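Local coordinates for protein KLLA0C04147p (Kluyveromyces lactis, PDB 5H2D) that binds ergosterol through its OSBP-related domain, the part of the longer protein present here, and probably carries sterol between membranes, at residues S167-K172 with F180-L185. Numbering follows the deposited sequence.
Sequences SFVDSK and FKHLGL. With ERG (ergosterol), chain B.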
loop_
_atom_site.group_PDB
_atom_site.type_symbol
_atom_site.label_atom_id
_atom_site.label_comp_id
_atom_site.label_asym_id
_atom_site.label_seq_id
_atom_site.Cartn_x
_atom_site.Cartn_y
_atom_site.Cartn_z
ATOM N N SER A 167 -8.072 -3.319 -0.559
ATOM C CA SER A 167 -7.294 -3.995 0.468
ATOM C C SER A 167 -8.235 -4.836 1.322
ATOM O O SER A 167 -9.048 -4.303 2.085
ATOM C CB SER A 167 -6.543 -2.993 1.330
ATOM O OG SER A 167 -5.802 -3.688 2.310
ATOM N N PHE A 168 -8.136 -6.156 1.177
ATOM C CA PHE A 168 -8.983 -7.116 1.872
ATOM C C PHE A 168 -8.001 -8.142 2.430
ATOM O O PHE A 168 -7.624 -9.083 1.728
ATOM C CB PHE A 168 -9.991 -7.717 0.889
ATOM C CG PHE A 168 -11.011 -8.638 1.513
ATOM C CD1 PHE A 168 -10.867 -9.108 2.808
ATOM C CD2 PHE A 168 -12.108 -9.047 0.775
ATOM C CE1 PHE A 168 -11.810 -9.974 3.356
ATOM C CE2 PHE A 168 -13.056 -9.898 1.319
ATOM C CZ PHE A 168 -12.900 -10.365 2.606
ATOM N N VAL A 169 -7.543 -7.918 3.661
ATOM C CA VAL A 169 -6.526 -8.761 4.279
ATOM C C VAL A 169 -7.225 -9.814 5.123
ATOM O O VAL A 169 -7.950 -9.481 6.072
ATOM C CB VAL A 169 -5.547 -7.934 5.123
ATOM C CG1 VAL A 169 -4.500 -8.841 5.751
ATOM C CG2 VAL A 169 -4.874 -6.852 4.266
ATOM N N ASP A 170 -6.999 -11.083 4.782
ATOM C CA ASP A 170 -7.567 -12.234 5.480
ATOM C C ASP A 170 -6.429 -12.907 6.235
ATOM O O ASP A 170 -5.486 -13.401 5.610
ATOM C CB ASP A 170 -8.205 -13.176 4.461
ATOM C CG ASP A 170 -9.265 -14.071 5.062
ATOM O OD1 ASP A 170 -9.921 -13.665 6.048
ATOM O OD2 ASP A 170 -9.453 -15.170 4.508
ATOM N N SER A 171 -6.500 -12.917 7.565
ATOM C CA SER A 171 -5.382 -13.357 8.394
ATOM C C SER A 171 -5.780 -14.522 9.292
ATOM O O SER A 171 -6.955 -14.720 9.619
ATOM C CB SER A 171 -4.846 -12.214 9.266
ATOM O OG SER A 171 -5.792 -11.854 10.260
ATOM N N LYS A 172 -4.766 -15.270 9.726
ATOM C CA LYS A 172 -5.006 -16.460 10.535
ATOM C C LYS A 172 -3.725 -16.879 11.234
ATOM O O LYS A 172 -2.701 -17.089 10.574
ATOM C CB LYS A 172 -5.521 -17.604 9.659
ATOM C CG LYS A 172 -5.708 -18.918 10.405
ATOM C CD LYS A 172 -6.805 -18.807 11.435
ATOM C CE LYS A 172 -7.731 -20.016 11.361
ATOM N NZ LYS A 172 -8.359 -20.145 10.013
ATOM N N PHE A 180 -1.137 -14.029 6.187
ATOM C CA PHE A 180 -1.906 -12.897 5.674
ATOM C C PHE A 180 -2.077 -13.045 4.173
ATOM O O PHE A 180 -1.088 -13.125 3.434
ATOM C CB PHE A 180 -1.211 -11.571 6.014
ATOM C CG PHE A 180 -1.022 -11.391 7.478
ATOM C CD1 PHE A 180 0.087 -11.928 8.125
ATOM C CD2 PHE A 180 -1.993 -10.754 8.229
ATOM C CE1 PHE A 180 0.221 -11.803 9.507
ATOM C CE2 PHE A 180 -1.866 -10.621 9.596
ATOM C CZ PHE A 180 -0.762 -11.144 10.240
ATOM N N LYS A 181 -3.324 -13.079 3.726
ATOM C CA LYS A 181 -3.633 -13.136 2.305
ATOM C C LYS A 181 -4.344 -11.855 1.898
ATOM O O LYS A 181 -5.155 -11.315 2.663
ATOM C CB LYS A 181 -4.487 -14.369 1.970
ATOM C CG LYS A 181 -3.766 -15.676 2.290
ATOM C CD LYS A 181 -4.493 -16.890 1.740
ATOM C CE LYS A 181 -3.527 -18.051 1.498
ATOM N NZ LYS A 181 -2.836 -18.513 2.736
ATOM N N HIS A 182 -4.018 -11.370 0.708
ATOM C CA HIS A 182 -4.523 -10.103 0.181
ATOM C C HIS A 182 -5.444 -10.434 -0.984
ATOM O O HIS A 182 -4.983 -10.784 -2.076
ATOM C CB HIS A 182 -3.350 -9.213 -0.221
ATOM C CG HIS A 182 -2.458 -8.904 0.938
ATOM N ND1 HIS A 182 -2.441 -7.675 1.558
ATOM C CD2 HIS A 182 -1.614 -9.696 1.647
ATOM C CE1 HIS A 182 -1.609 -7.716 2.587
ATOM N NE2 HIS A 182 -1.100 -8.933 2.665
ATOM N N LEU A 183 -6.747 -10.336 -0.737
ATOM C CA LEU A 183 -7.737 -10.901 -1.644
ATOM C C LEU A 183 -8.187 -9.944 -2.742
ATOM O O LEU A 183 -8.815 -10.390 -3.710
ATOM C CB LEU A 183 -8.955 -11.370 -0.840
ATOM C CG LEU A 183 -8.661 -12.392 0.266
ATOM C CD1 LEU A 183 -9.941 -12.863 0.952
ATOM C CD2 LEU A 183 -7.883 -13.574 -0.291
ATOM N N GLY A 184 -7.901 -8.647 -2.622
ATOM C CA GLY A 184 -8.404 -7.693 -3.584
ATOM C C GLY A 184 -7.537 -7.574 -4.838
ATOM O O GLY A 184 -6.340 -7.850 -4.845
ATOM N N LEU A 185 -8.163 -7.125 -5.927
ATOM C CA LEU A 185 -7.461 -6.878 -7.177
ATOM C C LEU A 185 -6.954 -5.439 -7.232
ATOM O O LEU A 185 -7.632 -4.507 -6.782
ATOM C CB LEU A 185 -8.385 -7.153 -8.365
ATOM C CG LEU A 185 -7.790 -7.192 -9.767
ATOM C CD1 LEU A 185 -6.738 -8.291 -9.880
ATOM C CD2 LEU A 185 -8.910 -7.399 -10.784
HETATM C C1 ERG B . 1.753 -5.738 3.119
HETATM C C2 ERG B . 1.741 -4.743 1.962
HETATM C C3 ERG B . 0.301 -4.506 1.587
HETATM C C4 ERG B . -0.472 -3.941 2.779
HETATM C C5 ERG B . -0.319 -4.739 3.962
HETATM C C6 ERG B . -1.370 -4.808 4.866
HETATM C C7 ERG B . -1.285 -5.508 6.080
HETATM C C8 ERG B . -0.107 -6.167 6.444
HETATM C C9 ERG B . 0.912 -6.307 5.456
HETATM C C10 ERG B . 0.957 -5.238 4.333
HETATM C C11 ERG B . 2.354 -6.608 6.049
HETATM C C12 ERG B . 2.324 -7.550 7.257
HETATM C C13 ERG B . 1.347 -6.965 8.298
HETATM C C14 ERG B . -0.040 -7.011 7.619
HETATM C C15 ERG B . -0.963 -6.684 8.775
HETATM C C16 ERG B . -0.317 -7.406 9.993
HETATM C C17 ERG B . 1.059 -7.904 9.473
HETATM C C18 ERG B . 1.760 -5.558 8.787
HETATM C C19 ERG B . 1.658 -3.985 4.929
HETATM C C20 ERG B . 2.062 -7.941 10.650
HETATM C C21 ERG B . 3.479 -8.337 10.255
HETATM C C22 ERG B . 1.515 -8.969 11.632
HETATM C C23 ERG B . 1.027 -8.544 12.980
HETATM C C24 ERG B . 0.451 -9.590 13.935
HETATM C C25 ERG B . 0.970 -9.294 15.349
HETATM C C26 ERG B . 2.499 -9.411 15.337
HETATM C C27 ERG B . 0.436 -10.290 16.391
HETATM C C28 ERG B . -1.058 -9.465 13.859
HETATM O O1 ERG B . 0.213 -3.587 0.440
HETATM O O HOH W 1 -3.865 -5.194 0.454
HETATM O O HOH W 2 -6.167 -6.835 -1.053
#
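Phe168 and Leu183 pack together at one end of the hairpin. With CG anti to the backbone N (chi1 -175°), the phenyl ring is placed so that Leu183 CD1 lies over the centre of one face, 4.1 Å from the centroid and almost on the normal, a CH-pi contact in which a flat aromatic face takes a leucine methyl. The same two residues are joined by the nearly straight bond from Leu183 N to Phe168 O (2.9 Å), and where the chain then diverges a water accepts from both Phe168 N and Gly184 N. Another water bridges Ser167 OG (3.1 Å) and His182 ND1 (3.1 Å); a small hydroxyl suits this buried, hydrated place beside helix 72-77.

Val169 faces the sterol side. The two methyls of this beta-branched, strand-favouring residue touch both rings at once: CG2 packs 3.7 Å from His182 ND1, while CG1 reaches the edge of Phe180. Asp170 and Lys181, charged residues suited to the exposed opposite face, exchange two backbone bonds; Asp170 CB also touches Leu183 CD1. The lysine amine instead forms a salt bridge with Asp179. Ser171 CB comes within 3.4 Å of Phe180 CD2, a closeness that a small residue permits, and its OG accepts from Met57 N.

Phe180 offers the sterol apolar surface, laying one ring face over ergosterol C17, with CZ 3.4 Å from C22 of the side chain. His182 serves two needs: CE1 meets the sterol rings edge-on, 3.5 Å from ergosterol C5, while NE2 is hydrogen-bonded to Asn208 OD1, which should restrain the imidazole's rotation. The strands form an antiparallel beta hairpin that contributes Phe180 and His182 to the ergosterol pocket, with Val169 and Ser171 packing beside them, as expected of the curved beta-barrel core in oxysterol-binding protein-related domains.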